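Local coordinates for nucleosome assembly protein 1, putative (Plasmodium falciparum, PDB 3FS3) that probably binds histones and chromatin as a chaperone of the nucleosome assembly protein family, at residues 123-128 with 274-279; 158-163 with 238-243; 117-122 with 138-143. One frame throughout, in Å; residues are numbered along the deposited sequence.

Contact 1 (123-128 with 274-279); sequences NTVSHV and ALTIKE
Thr276 meets two consecutive side chains of the short helix 123-126: its OG1 faces Thr124 and its CG2 faces Val125. The contact is helix-on-helix packing within the alpha/beta part of the NAP fold, where the first turn after Asn122 rests on the long helix 260-289. The backbones come within 7.3 Å, CA of Val125 to CA of Thr276. Both threonines have the same rotamer, with CG2 anti to the backbone N and OG1 beside it (chi1 -56° in Thr124, -59° in Thr276), yet they meet unlike ends: CG2 of Thr124 lies 3.6 Å from OG1 of Thr276, and their side chains cross at a slant. The two hydroxyls do not bond to each other. OG1 of Thr276 is instead hydrogen-bonded to the carbonyl O of Glu272, one turn earlier in its own helix, which turns this polar atom back to the backbone and leaves the approach of Thr124 as van der Waals packing. Val125 and Thr276 run past one another in opposite directions, so that CG2 of Val125 sits 3.8 Å from CG2 of Thr276, methyl against methyl. Asn122 OD1 bonds to the Val125 backbone N, fixing the start of the turn that presents Val125. Ile277 starts off to one side of the short helix, and chi1 (-71°) puts its CG1 on the Val125 side. Its CD1 goes on to Phe162 and the CG2 branch to Ile143, both on the sheet, while its methylene CG1 lies 4.2 Å from CG2 of Val125.

Contact 2 (158-163 with 238-243); sequences FILSFY and FHFFTS
Phe162 and Phe241 both hold CG anti to the carbonyl carbon (chi1 near -60°), whereas Phe240 has CG anti to its backbone N (chi1 176°). These settings bring two successive phenylalanines of the 238-243 segment to the side chains of strand 158-163. The result is an aromatic cluster on the face of the antiparallel sheet of the NAP fold that also carries helix 260-289. Its main element is a T-shaped pair: the edge of Phe241 points at the face of Phe162, with ring centroids 5.1 Å apart and planes at 87°. CZ of Phe241 stands 3.5 Å from CD2 of Phe162, toward the rim of that ring and not over its middle, and CE1 of Phe241 follows over the same side. Phe240 reaches Phe162 obliquely, its CE2 3.9 Å from CE2 of Phe162, while CD2 of Phe240 lies over the centre of the Phe241 ring. Each of the three rings therefore touches the other two. In the backbone, a 3-10 segment leads into Phe240, and Phe241 is the centre of an inverse gamma turn. Behind it OG1 of Thr242 donates to the carbonyl O of His239 (2.8 Å), tying the turn back on itself. All four touching residues are buried. Lys177 makes a cation-pi contact with Phe240 and hydrogen-bonds its carbonyl O, linking the segment to strand 174-181; Ala274 brings helix 260-289 against Leu160. Two residues before Phe162 on the same side of the strand, Leu160 adds an aliphatic branch, its CD1 set 4.0 Å from CZ of Phe240 at the ring edge and near the ring plane.

Contact 3 (117-122 with 138-143); sequences RALRNN and VYLNDI
The last turn of helix 114-120 faces the start of strand 140-147 at side-chain distance, the CA atoms of Leu119 and Ile143 being 10.6 Å apart. Leu119 reaches across with both of its methyls. Its CG is anti to the carbonyl carbon (chi1 -67°), and the two branches part to different strand residues: CD1 lies 4.1 Å from CD2 of Leu140, and CD2 lies 4.3 Å from CD1 of Ile143. The Leu119 and Leu140 side chains cross at nearly a right angle and meet methyl to methyl. All three residues are buried and the contact is purely apolar. Between Leu140 and Ile143 the strand has a classic beta bulge, in which Asn141 and Asp142 both face Tyr163 of the neighbouring strand; Leu140 and Ile143, on its two flanks, both point to the helix. This is where the strand of the NAP-fold sheet that is outermost within this chain meets the helical connection preceding it. Trp115, one turn earlier in the helix, packs on Leu140 and Ile143 as well, and Phe162 touches both from the adjacent strand. Where the helix ends, Asn122 N bonds to Leu119 O (3.2 Å).

How the contacts relate
From the N terminus, after helix 49-99, the chain first closes contact 3, a short loop through helices 123-126 and 131-137 that sets helix 114-120 against the first strand of the sheet. Contact 2 follows in series, closing a longer loop that takes in the next two strands and brings the 238-243 segment back over strand 158-164. Contact 1 opens within the loop of contact 3 and closes last, on helix 260-289; it therefore crosses contact 3 and encloses contact 2. Strands 140-147 and 158-164 join contacts 3 and 2 directly. Val125 packs on Leu119 and Ala274 on Phe240, so that contact 1 touches both others and the three together join helix 260-289 to the sheet.

Contact 1 (123-128 with 274-279)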
ATOM      1  N   ASN A 123      14.992  10.285  -5.958  1.00 36.53           N
ATOM      2  CA  ASN A 123      15.832   9.094  -6.107  1.00 39.82           C
ATOM      3  C   ASN A 123      15.352   8.079  -7.134  1.00 40.34           C
ATOM      4  O   ASN A 123      16.066   7.781  -8.092  1.00 41.49           O
ATOM      5  CB  ASN A 123      15.999   8.390  -4.760  1.00 46.44           C
ATOM      6  CG  ASN A 123      16.481   9.328  -3.670  1.00 52.69           C
ATOM      7  OD1 ASN A 123      17.347  10.175  -3.901  1.00 53.86           O
ATOM      8  ND2 ASN A 123      15.932   9.174  -2.469  1.00 53.23           N
ATOM      9  N   THR A 124      14.150   7.549  -6.925  1.00 40.12           N
ATOM     10  CA  THR A 124      13.567   6.548  -7.815  1.00 39.29           C
ATOM     11  C   THR A 124      13.577   6.953  -9.291  1.00 39.60           C
ATOM     12  O   THR A 124      14.046   6.195 -10.143  1.00 40.90           O
ATOM     13  CB  THR A 124      12.112   6.223  -7.407  1.00 39.95           C
ATOM     14  OG1 THR A 124      12.082   5.803  -6.039  1.00 42.84           O
ATOM     15  CG2 THR A 124      11.552   5.111  -8.268  1.00 37.99           C
ATOM     16  N   VAL A 125      13.058   8.141  -9.590  1.00 37.44           N
ATOM     17  CA  VAL A 125      13.002   8.623 -10.968  1.00 35.86           C
ATOM     18  C   VAL A 125      14.366   9.022 -11.509  1.00 37.07           C
ATOM     19  O   VAL A 125      14.647   8.845 -12.696  1.00 38.38           O
ATOM     20  CB  VAL A 125      12.069   9.842 -11.102  1.00 37.24           C
ATOM     21  CG1 VAL A 125      12.100  10.366 -12.541  1.00 33.63           C
ATOM     22  CG2 VAL A 125      10.653   9.463 -10.687  1.00 33.54           C
ATOM     23  N   SER A 126      15.213   9.565 -10.642  1.00 35.42           N
ATOM     24  CA  SER A 126      16.538   9.987 -11.061  1.00 36.78           C
ATOM     25  C   SER A 126      17.345   8.824 -11.630  1.00 35.89           C
ATOM     26  O   SER A 126      18.208   9.026 -12.485  1.00 34.47           O
ATOM     27  CB  SER A 126      17.301  10.609  -9.890  1.00 38.92           C
ATOM     28  OG  SER A 126      18.536  11.146 -10.336  1.00 43.08           O
ATOM     29  N   HIS A 127      17.054   7.612 -11.168  1.00 34.16           N
ATOM     30  CA  HIS A 127      17.777   6.429 -11.632  1.00 38.40           C
ATOM     31  C   HIS A 127      17.531   6.054 -13.089  1.00 35.59           C
ATOM     32  O   HIS A 127      18.365   5.386 -13.700  1.00 35.04           O
ATOM     33  CB  HIS A 127      17.462   5.229 -10.735  1.00 41.12           C
ATOM     34  CG  HIS A 127      17.985   5.372  -9.341  1.00 48.68           C
ATOM     35  ND1 HIS A 127      17.610   4.532  -8.314  1.00 48.65           N
ATOM     36  CD2 HIS A 127      18.843   6.269  -8.799  1.00 50.40           C
ATOM     37  CE1 HIS A 127      18.213   4.908  -7.201  1.00 51.52           C
ATOM     38  NE2 HIS A 127      18.966   5.959  -7.468  1.00 51.73           N
ATOM     39  N   VAL A 128      16.400   6.472 -13.650  1.00 30.00           N
ATOM     40  CA  VAL A 128      16.117   6.153 -15.042  1.00 29.12           C
ATOM     41  C   VAL A 128      16.345   7.332 -15.991  1.00 31.76           C
ATOM     42  O   VAL A 128      16.019   7.252 -17.177  1.00 31.81           O
ATOM     43  CB  VAL A 128      14.680   5.608 -15.214  1.00 31.15           C
ATOM     44  CG1 VAL A 128      14.568   4.254 -14.533  1.00 28.90           C
ATOM     45  CG2 VAL A 128      13.660   6.579 -14.624  1.00 28.32           C
ATOM     46  N   ALA A 274       6.208   5.089 -12.502  1.00 31.19           N
ATOM     47  CA  ALA A 274       4.913   5.702 -12.761  1.00 32.11           C
ATOM     48  C   ALA A 274       4.228   6.114 -11.476  1.00 31.33           C
ATOM     49  O   ALA A 274       3.636   7.191 -11.390  1.00 29.95           O
ATOM     50  CB  ALA A 274       4.030   4.736 -13.522  1.00 34.21           C
ATOM     51  N   LEU A 275       4.312   5.242 -10.482  1.00 30.28           N
ATOM     52  CA  LEU A 275       3.694   5.486  -9.192  1.00 31.53           C
ATOM     53  C   LEU A 275       4.339   6.685  -8.500  1.00 30.74           C
ATOM     54  O   LEU A 275       3.662   7.482  -7.861  1.00 28.20           O
ATOM     55  CB  LEU A 275       3.833   4.243  -8.312  1.00 33.61           C
ATOM     56  CG  LEU A 275       2.792   4.095  -7.205  1.00 38.12           C
ATOM     57  CD1 LEU A 275       1.420   3.840  -7.826  1.00 40.65           C
ATOM     58  CD2 LEU A 275       3.174   2.935  -6.301  1.00 42.96           C
ATOM     59  N   THR A 276       5.656   6.800  -8.629  1.00 30.32           N
ATOM     60  CA  THR A 276       6.384   7.893  -8.009  1.00 30.30           C
ATOM     61  C   THR A 276       6.007   9.223  -8.653  1.00 29.75           C
ATOM     62  O   THR A 276       5.856  10.232  -7.965  1.00 28.39           O
ATOM     63  CB  THR A 276       7.904   7.686  -8.132  1.00 30.19           C
ATOM     64  OG1 THR A 276       8.268   6.454  -7.499  1.00 40.99           O
ATOM     65  CG2 THR A 276       8.657   8.822  -7.467  1.00 31.73           C
ATOM     66  N   ILE A 277       5.859   9.223  -9.972  1.00 26.76           N
ATOM     67  CA  ILE A 277       5.494  10.440 -10.679  1.00 26.89           C
ATOM     68  C   ILE A 277       4.086  10.841 -10.276  1.00 27.87           C
ATOM     69  O   ILE A 277       3.819  11.996  -9.968  1.00 26.02           O
ATOM     70  CB  ILE A 277       5.552  10.241 -12.210  1.00 26.92           C
ATOM     71  CG1 ILE A 277       7.013  10.113 -12.653  1.00 25.51           C
ATOM     72  CG2 ILE A 277       4.850  11.407 -12.921  1.00 23.98           C
ATOM     73  CD1 ILE A 277       7.203   9.893 -14.142  1.00 23.86           C
ATOM     74  N   LYS A 278       3.197   9.858 -10.265  1.00 29.95           N
ATOM     75  CA  LYS A 278       1.801  10.064  -9.915  1.00 32.74           C
ATOM     76  C   LYS A 278       1.566  10.522  -8.481  1.00 32.45           C
ATOM     77  O   LYS A 278       0.852  11.490  -8.242  1.00 34.11           O
ATOM     78  CB  LYS A 278       1.030   8.761 -10.167  1.00 37.36           C
ATOM     79  CG  LYS A 278      -0.361   8.698  -9.557  1.00 39.39           C
ATOM     80  CD  LYS A 278      -1.077   7.429 -10.013  1.00 42.47           C
ATOM     81  CE  LYS A 278      -2.488   7.330  -9.452  1.00 43.05           C
ATOM     82  NZ  LYS A 278      -2.497   7.083  -7.979  1.00 41.70           N
ATOM     83  N   GLU A 279       2.179   9.836  -7.526  1.00 32.38           N
ATOM     84  CA  GLU A 279       1.962  10.161  -6.121  1.00 36.16           C
ATOM     85  C   GLU A 279       2.964  11.107  -5.476  1.00 33.89           C
ATOM     86  O   GLU A 279       2.675  11.694  -4.438  1.00 33.02           O
ATOM     87  CB  GLU A 279       1.915   8.872  -5.305  1.00 38.26           C
ATOM     88  CG  GLU A 279       1.001   7.814  -5.879  1.00 43.71           C
ATOM     89  CD  GLU A 279       0.830   6.636  -4.947  1.00 50.50           C
ATOM     90  OE1 GLU A 279       1.852   6.011  -4.582  1.00 50.63           O
ATOM     91  OE2 GLU A 279      -0.327   6.337  -4.578  1.00 54.68           O
TER

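Contact 2 (158-163 with 238-243)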
ATOM      1  N   PHE A 158      -5.300   4.662 -14.446  1.00 45.41           N
ATOM      2  CA  PHE A 158      -4.885   6.052 -14.592  1.00 41.70           C
ATOM      3  C   PHE A 158      -3.984   6.274 -15.802  1.00 38.90           C
ATOM      4  O   PHE A 158      -3.404   5.335 -16.351  1.00 37.81           O
ATOM      5  CB  PHE A 158      -4.181   6.521 -13.315  1.00 39.33           C
ATOM      6  CG  PHE A 158      -2.875   5.825 -13.047  1.00 38.18           C
ATOM      7  CD1 PHE A 158      -1.683   6.341 -13.542  1.00 34.64           C
ATOM      8  CD2 PHE A 158      -2.836   4.651 -12.305  1.00 38.11           C
ATOM      9  CE1 PHE A 158      -0.474   5.702 -13.297  1.00 33.35           C
ATOM     10  CE2 PHE A 158      -1.629   4.005 -12.059  1.00 36.98           C
ATOM     11  CZ  PHE A 158      -0.446   4.536 -12.559  1.00 32.02           C
ATOM     12  N   ILE A 159      -3.872   7.529 -16.216  1.00 35.66           N
ATOM     13  CA  ILE A 159      -3.046   7.869 -17.360  1.00 33.23           C
ATOM     14  C   ILE A 159      -2.150   9.063 -17.062  1.00 31.27           C
ATOM     15  O   ILE A 159      -2.623  10.119 -16.642  1.00 34.23           O
ATOM     16  CB  ILE A 159      -3.938   8.136 -18.606  1.00 32.83           C
ATOM     17  CG1 ILE A 159      -3.110   8.719 -19.752  1.00 36.77           C
ATOM     18  CG2 ILE A 159      -5.105   9.024 -18.234  1.00 34.78           C
ATOM     19  CD1 ILE A 159      -3.045  10.228 -19.763  1.00 41.07           C
ATOM     20  N   LEU A 160      -0.846   8.876 -17.258  1.00 26.90           N
ATOM     21  CA  LEU A 160       0.135   9.934 -17.028  1.00 22.49           C
ATOM     22  C   LEU A 160       0.427  10.670 -18.335  1.00 22.20           C
ATOM     23  O   LEU A 160       0.719  10.045 -19.350  1.00 22.91           O
ATOM     24  CB  LEU A 160       1.430   9.336 -16.484  1.00 19.17           C
ATOM     25  CG  LEU A 160       1.376   8.688 -15.106  1.00 18.44           C
ATOM     26  CD1 LEU A 160       2.738   8.065 -14.807  1.00 19.97           C
ATOM     27  CD2 LEU A 160       0.990   9.727 -14.047  1.00 16.00           C
ATOM     28  N   SER A 161       0.346  11.995 -18.317  1.00 22.94           N
ATOM     29  CA  SER A 161       0.608  12.776 -19.524  1.00 22.70           C
ATOM     30  C   SER A 161       1.797  13.709 -19.349  1.00 23.34           C
ATOM     31  O   SER A 161       1.907  14.409 -18.345  1.00 25.79           O
ATOM     32  CB  SER A 161      -0.625  13.596 -19.916  1.00 25.59           C
ATOM     33  OG  SER A 161      -1.715  12.752 -20.241  1.00 30.44           O
ATOM     34  N   PHE A 162       2.682  13.699 -20.339  1.00 24.12           N
ATOM     35  CA  PHE A 162       3.881  14.527 -20.352  1.00 21.96           C
ATOM     36  C   PHE A 162       3.752  15.519 -21.513  1.00 22.67           C
ATOM     37  O   PHE A 162       3.823  15.137 -22.684  1.00 21.48           O
ATOM     38  CB  PHE A 162       5.110  13.634 -20.532  1.00 24.77           C
ATOM     39  CG  PHE A 162       5.301  12.633 -19.418  1.00 26.07           C
ATOM     40  CD1 PHE A 162       6.269  12.834 -18.438  1.00 25.40           C
ATOM     41  CD2 PHE A 162       4.486  11.512 -19.330  1.00 23.07           C
ATOM     42  CE1 PHE A 162       6.422  11.930 -17.386  1.00 28.19           C
ATOM     43  CE2 PHE A 162       4.629  10.601 -18.283  1.00 28.73           C
ATOM     44  CZ  PHE A 162       5.602  10.813 -17.307  1.00 27.12           C
ATOM     45  N   TYR A 163       3.543  16.790 -21.180  1.00 20.85           N
ATOM     46  CA  TYR A 163       3.376  17.828 -22.186  1.00 22.25           C
ATOM     47  C   TYR A 163       4.716  18.458 -22.535  1.00 25.27           C
ATOM     48  O   TYR A 163       5.454  18.905 -21.656  1.00 25.73           O
ATOM     49  CB  TYR A 163       2.403  18.891 -21.671  1.00 23.48           C
ATOM     50  CG  TYR A 163       1.011  18.350 -21.422  1.00 28.54           C
ATOM     51  CD1 TYR A 163      -0.032  18.588 -22.323  1.00 28.52           C
ATOM     52  CD2 TYR A 163       0.743  17.563 -20.301  1.00 26.34           C
ATOM     53  CE1 TYR A 163      -1.306  18.049 -22.113  1.00 27.86           C
ATOM     54  CE2 TYR A 163      -0.517  17.024 -20.086  1.00 28.75           C
ATOM     55  CZ  TYR A 163      -1.536  17.265 -20.994  1.00 29.24           C
ATOM     56  OH  TYR A 163      -2.766  16.686 -20.788  1.00 34.05           O
ATOM     57  N   PHE A 238      13.138   7.644 -21.765  1.00 26.96           N
ATOM     58  CA  PHE A 238      12.057   7.490 -22.720  1.00 27.12           C
ATOM     59  C   PHE A 238      11.641   6.061 -23.051  1.00 29.34           C
ATOM     60  O   PHE A 238      10.693   5.834 -23.806  1.00 28.21           O
ATOM     61  CB  PHE A 238      12.395   8.327 -23.954  1.00 25.74           C
ATOM     62  CG  PHE A 238      12.391   9.807 -23.668  1.00 18.04           C
ATOM     63  CD1 PHE A 238      11.215  10.546 -23.771  1.00 17.81           C
ATOM     64  CD2 PHE A 238      13.545  10.445 -23.207  1.00 19.20           C
ATOM     65  CE1 PHE A 238      11.184  11.903 -23.413  1.00 17.66           C
ATOM     66  CE2 PHE A 238      13.530  11.795 -22.846  1.00 17.67           C
ATOM     67  CZ  PHE A 238      12.344  12.530 -22.948  1.00 17.30           C
ATOM     68  N   HIS A 239      12.331   5.096 -22.449  1.00 33.07           N
ATOM     69  CA  HIS A 239      11.980   3.695 -22.631  1.00 32.91           C
ATOM     70  C   HIS A 239      10.713   3.480 -21.813  1.00 32.72           C
ATOM     71  O   HIS A 239      10.055   2.450 -21.922  1.00 32.85           O
ATOM     72  CB  HIS A 239      13.102   2.789 -22.123  1.00 34.99           C
ATOM     73  CG  HIS A 239      14.138   2.484 -23.158  1.00 34.88           C
ATOM     74  ND1 HIS A 239      15.490   2.566 -22.908  1.00 41.54           N
ATOM     75  CD2 HIS A 239      14.016   2.090 -24.447  1.00 35.62           C
ATOM     76  CE1 HIS A 239      16.157   2.237 -24.000  1.00 37.40           C
ATOM     77  NE2 HIS A 239      15.287   1.944 -24.948  1.00 39.22           N
ATOM     78  N   PHE A 240      10.390   4.476 -20.990  1.00 27.33           N
ATOM     79  CA  PHE A 240       9.197   4.462 -20.153  1.00 29.29           C
ATOM     80  C   PHE A 240       7.965   4.380 -21.053  1.00 29.84           C
ATOM     81  O   PHE A 240       6.959   3.768 -20.704  1.00 32.00           O
ATOM     82  CB  PHE A 240       9.136   5.754 -19.327  1.00 26.96           C
ATOM     83  CG  PHE A 240       7.887   5.898 -18.492  1.00 28.65           C
ATOM     84  CD1 PHE A 240       7.784   5.277 -17.252  1.00 28.50           C
ATOM     85  CD2 PHE A 240       6.819   6.672 -18.943  1.00 31.33           C
ATOM     86  CE1 PHE A 240       6.635   5.423 -16.465  1.00 32.25           C
ATOM     87  CE2 PHE A 240       5.661   6.826 -18.163  1.00 35.79           C
ATOM     88  CZ  PHE A 240       5.572   6.199 -16.919  1.00 30.81           C
ATOM     89  N   PHE A 241       8.042   5.010 -22.214  1.00 32.69           N
ATOM     90  CA  PHE A 241       6.911   5.004 -23.131  1.00 38.17           C
ATOM     91  C   PHE A 241       6.932   3.769 -24.024  1.00 42.15           C
ATOM     92  O   PHE A 241       6.949   3.859 -25.249  1.00 45.10           O
ATOM     93  CB  PHE A 241       6.920   6.301 -23.937  1.00 30.37           C
ATOM     94  CG  PHE A 241       6.819   7.533 -23.072  1.00 28.25           C
ATOM     95  CD1 PHE A 241       5.586   7.953 -22.584  1.00 22.17           C
ATOM     96  CD2 PHE A 241       7.963   8.245 -22.714  1.00 23.84           C
ATOM     97  CE1 PHE A 241       5.487   9.058 -21.755  1.00 22.72           C
ATOM     98  CE2 PHE A 241       7.880   9.351 -21.884  1.00 25.33           C
ATOM     99  CZ  PHE A 241       6.636   9.761 -21.402  1.00 28.57           C
ATOM    100  N   THR A 242       6.932   2.610 -23.370  1.00 47.09           N
ATOM    101  CA  THR A 242       6.939   1.316 -24.037  1.00 52.02           C
ATOM    102  C   THR A 242       5.734   0.539 -23.519  1.00 56.09           C
ATOM    103  O   THR A 242       5.537   0.425 -22.308  1.00 56.88           O
ATOM    104  CB  THR A 242       8.239   0.527 -23.719  1.00 52.56           C
ATOM    105  OG1 THR A 242       9.359   1.163 -24.351  1.00 52.23           O
ATOM    106  CG2 THR A 242       8.137  -0.903 -24.215  1.00 52.63           C
ATOM    107  N   SER A 243       4.922   0.021 -24.437  1.00 60.54           N
ATOM    108  CA  SER A 243       3.728  -0.737 -24.068  1.00 66.14           C
ATOM    109  C   SER A 243       4.063  -2.159 -23.620  1.00 69.56           C
ATOM    110  O   SER A 243       4.911  -2.828 -24.216  1.00 70.46           O
ATOM    111  CB  SER A 243       2.750  -0.796 -25.247  1.00 65.52           C
ATOM    112  OG  SER A 243       2.331   0.500 -25.634  1.00 66.12           O
TER

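Contact 3 (117-122 with 138-143)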
ATOM      1  N   ARG A 117      14.513  19.162 -13.076  1.00 24.49           N
ATOM      2  CA  ARG A 117      15.106  19.235 -11.748  1.00 26.58           C
ATOM      3  C   ARG A 117      14.264  18.557 -10.684  1.00 28.63           C
ATOM      4  O   ARG A 117      14.798  17.901  -9.796  1.00 32.93           O
ATOM      5  CB  ARG A 117      15.403  20.684 -11.377  1.00 28.34           C
ATOM      6  CG  ARG A 117      16.547  21.241 -12.201  1.00 37.14           C
ATOM      7  CD  ARG A 117      16.946  22.650 -11.813  1.00 41.15           C
ATOM      8  NE  ARG A 117      17.926  23.186 -12.757  1.00 47.89           N
ATOM      9  CZ  ARG A 117      18.281  24.465 -12.829  1.00 48.44           C
ATOM     10  NH1 ARG A 117      17.737  25.359 -12.009  1.00 47.94           N
ATOM     11  NH2 ARG A 117      19.174  24.855 -13.731  1.00 45.25           N
ATOM     12  N   ALA A 118      12.946  18.697 -10.772  1.00 28.85           N
ATOM     13  CA  ALA A 118      12.081  18.037  -9.805  1.00 28.20           C
ATOM     14  C   ALA A 118      12.303  16.528  -9.945  1.00 29.79           C
ATOM     15  O   ALA A 118      12.502  15.828  -8.952  1.00 31.02           O
ATOM     16  CB  ALA A 118      10.611  18.390 -10.072  1.00 27.80           C
ATOM     17  N   LEU A 119      12.274  16.031 -11.181  1.00 29.00           N
ATOM     18  CA  LEU A 119      12.485  14.604 -11.440  1.00 29.62           C
ATOM     19  C   LEU A 119      13.872  14.147 -10.970  1.00 29.56           C
ATOM     20  O   LEU A 119      14.013  13.075 -10.380  1.00 29.27           O
ATOM     21  CB  LEU A 119      12.334  14.302 -12.934  1.00 26.11           C
ATOM     22  CG  LEU A 119      10.954  14.462 -13.575  1.00 26.91           C
ATOM     23  CD1 LEU A 119      11.079  14.379 -15.087  1.00 21.45           C
ATOM     24  CD2 LEU A 119      10.016  13.387 -13.056  1.00 23.35           C
ATOM     25  N   ARG A 120      14.888  14.962 -11.234  1.00 29.25           N
ATOM     26  CA  ARG A 120      16.257  14.644 -10.828  1.00 32.66           C
ATOM     27  C   ARG A 120      16.378  14.498  -9.317  1.00 32.16           C
ATOM     28  O   ARG A 120      17.052  13.591  -8.835  1.00 34.49           O
ATOM     29  CB  ARG A 120      17.230  15.734 -11.297  1.00 36.96           C
ATOM     30  CG  ARG A 120      17.868  15.485 -12.656  1.00 37.07           C
ATOM     31  CD  ARG A 120      18.701  14.215 -12.628  1.00 43.48           C
ATOM     32  NE  ARG A 120      19.518  14.056 -13.829  1.00 45.69           N
ATOM     33  CZ  ARG A 120      20.074  12.905 -14.197  1.00 46.18           C
ATOM     34  NH1 ARG A 120      19.892  11.825 -13.452  1.00 43.01           N
ATOM     35  NH2 ARG A 120      20.802  12.834 -15.307  1.00 42.14           N
ATOM     36  N   ASN A 121      15.718  15.389  -8.579  1.00 27.63           N
ATOM     37  CA  ASN A 121      15.760  15.369  -7.124  1.00 29.95           C
ATOM     38  C   ASN A 121      14.971  14.247  -6.452  1.00 30.32           C
ATOM     39  O   ASN A 121      14.855  14.214  -5.227  1.00 32.77           O
ATOM     40  CB  ASN A 121      15.316  16.724  -6.559  1.00 30.78           C
ATOM     41  CG  ASN A 121      16.307  17.838  -6.876  1.00 34.01           C
ATOM     42  OD1 ASN A 121      17.510  17.603  -6.932  1.00 30.47           O
ATOM     43  ND2 ASN A 121      15.804  19.052  -7.074  1.00 35.72           N
ATOM     44  N   ASN A 122      14.413  13.337  -7.243  1.00 30.97           N
ATOM     45  CA  ASN A 122      13.685  12.199  -6.679  1.00 32.04           C
ATOM     46  C   ASN A 122      14.508  10.956  -7.000  1.00 32.25           C
ATOM     47  O   ASN A 122      14.702  10.619  -8.166  1.00 30.93           O
ATOM     48  CB  ASN A 122      12.282  12.086  -7.282  1.00 28.48           C
ATOM     49  CG  ASN A 122      11.603  10.771  -6.937  1.00 31.13           C
ATOM     50  OD1 ASN A 122      12.009   9.710  -7.408  1.00 35.37           O
ATOM     51  ND2 ASN A 122      10.565  10.835  -6.109  1.00 27.61           N
ATOM     52  N   VAL A 138      14.203  19.224 -20.715  1.00 21.10           N
ATOM     53  CA  VAL A 138      14.131  20.657 -20.476  1.00 22.72           C
ATOM     54  C   VAL A 138      12.964  21.274 -21.260  1.00 24.11           C
ATOM     55  O   VAL A 138      12.581  22.414 -21.011  1.00 24.83           O
ATOM     56  CB  VAL A 138      15.443  21.379 -20.886  1.00 26.23           C
ATOM     57  CG1 VAL A 138      16.611  20.881 -20.022  1.00 27.25           C
ATOM     58  CG2 VAL A 138      15.726  21.153 -22.365  1.00 22.85           C
ATOM     59  N   TYR A 139      12.408  20.523 -22.206  1.00 20.43           N
ATOM     60  CA  TYR A 139      11.277  21.004 -23.000  1.00 22.04           C
ATOM     61  C   TYR A 139       9.952  20.630 -22.333  1.00 24.81           C
ATOM     62  O   TYR A 139       8.880  20.981 -22.818  1.00 25.37           O
ATOM     63  CB  TYR A 139      11.328  20.398 -24.405  1.00 16.82           C
ATOM     64  CG  TYR A 139      12.392  21.019 -25.280  1.00 20.36           C
ATOM     65  CD1 TYR A 139      12.124  22.173 -26.015  1.00 17.10           C
ATOM     66  CD2 TYR A 139      13.687  20.490 -25.330  1.00 21.04           C
ATOM     67  CE1 TYR A 139      13.110  22.793 -26.777  1.00 22.01           C
ATOM     68  CE2 TYR A 139      14.692  21.109 -26.090  1.00 21.17           C
ATOM     69  CZ  TYR A 139      14.391  22.263 -26.808  1.00 23.47           C
ATOM     70  OH  TYR A 139      15.364  22.922 -27.525  1.00 27.20           O
ATOM     71  N   LEU A 140      10.035  19.918 -21.215  1.00 22.54           N
ATOM     72  CA  LEU A 140       8.846  19.482 -20.495  1.00 25.80           C
ATOM     73  C   LEU A 140       8.079  20.697 -19.935  1.00 25.24           C
ATOM     74  O   LEU A 140       8.655  21.540 -19.243  1.00 25.01           O
ATOM     75  CB  LEU A 140       9.280  18.506 -19.385  1.00 25.28           C
ATOM     76  CG  LEU A 140       8.335  17.387 -18.933  1.00 29.34           C
ATOM     77  CD1 LEU A 140       7.663  16.739 -20.134  1.00 23.92           C
ATOM     78  CD2 LEU A 140       9.114  16.351 -18.129  1.00 18.33           C
ATOM     79  N   ASN A 141       6.793  20.807 -20.283  1.00 21.93           N
ATOM     80  CA  ASN A 141       5.949  21.911 -19.814  1.00 22.68           C
ATOM     81  C   ASN A 141       5.068  21.488 -18.656  1.00 24.12           C
ATOM     82  O   ASN A 141       4.744  22.294 -17.783  1.00 24.27           O
ATOM     83  CB  ASN A 141       5.018  22.428 -20.919  1.00 23.43           C
ATOM     84  CG  ASN A 141       5.641  23.536 -21.753  1.00 26.54           C
ATOM     85  OD1 ASN A 141       6.662  24.118 -21.380  1.00 28.80           O
ATOM     86  ND2 ASN A 141       5.015  23.845 -22.881  1.00 22.55           N
ATOM     87  N   ASP A 142       4.667  20.222 -18.642  1.00 23.33           N
ATOM     88  CA  ASP A 142       3.787  19.782 -17.580  1.00 23.37           C
ATOM     89  C   ASP A 142       3.613  18.275 -17.557  1.00 21.62           C
ATOM     90  O   ASP A 142       3.725  17.604 -18.587  1.00 21.44           O
ATOM     91  CB  ASP A 142       2.430  20.470 -17.765  1.00 19.74           C
ATOM     92  CG  ASP A 142       1.512  20.320 -16.560  1.00 26.42           C
ATOM     93  OD1 ASP A 142       2.007  20.255 -15.416  1.00 25.85           O
ATOM     94  OD2 ASP A 142       0.281  20.293 -16.762  1.00 28.64           O
ATOM     95  N   ILE A 143       3.361  17.756 -16.362  1.00 23.42           N
ATOM     96  CA  ILE A 143       3.118  16.336 -16.146  1.00 21.01           C
ATOM     97  C   ILE A 143       1.805  16.290 -15.383  1.00 24.57           C
ATOM     98  O   ILE A 143       1.656  16.959 -14.357  1.00 22.90           O
ATOM     99  CB  ILE A 143       4.204  15.669 -15.281  1.00 22.27           C
ATOM    100  CG1 ILE A 143       5.578  15.849 -15.921  1.00 17.73           C
ATOM    101  CG2 ILE A 143       3.906  14.173 -15.146  1.00 15.70           C
ATOM    102  CD1 ILE A 143       6.694  15.160 -15.144  1.00 18.29           C
TER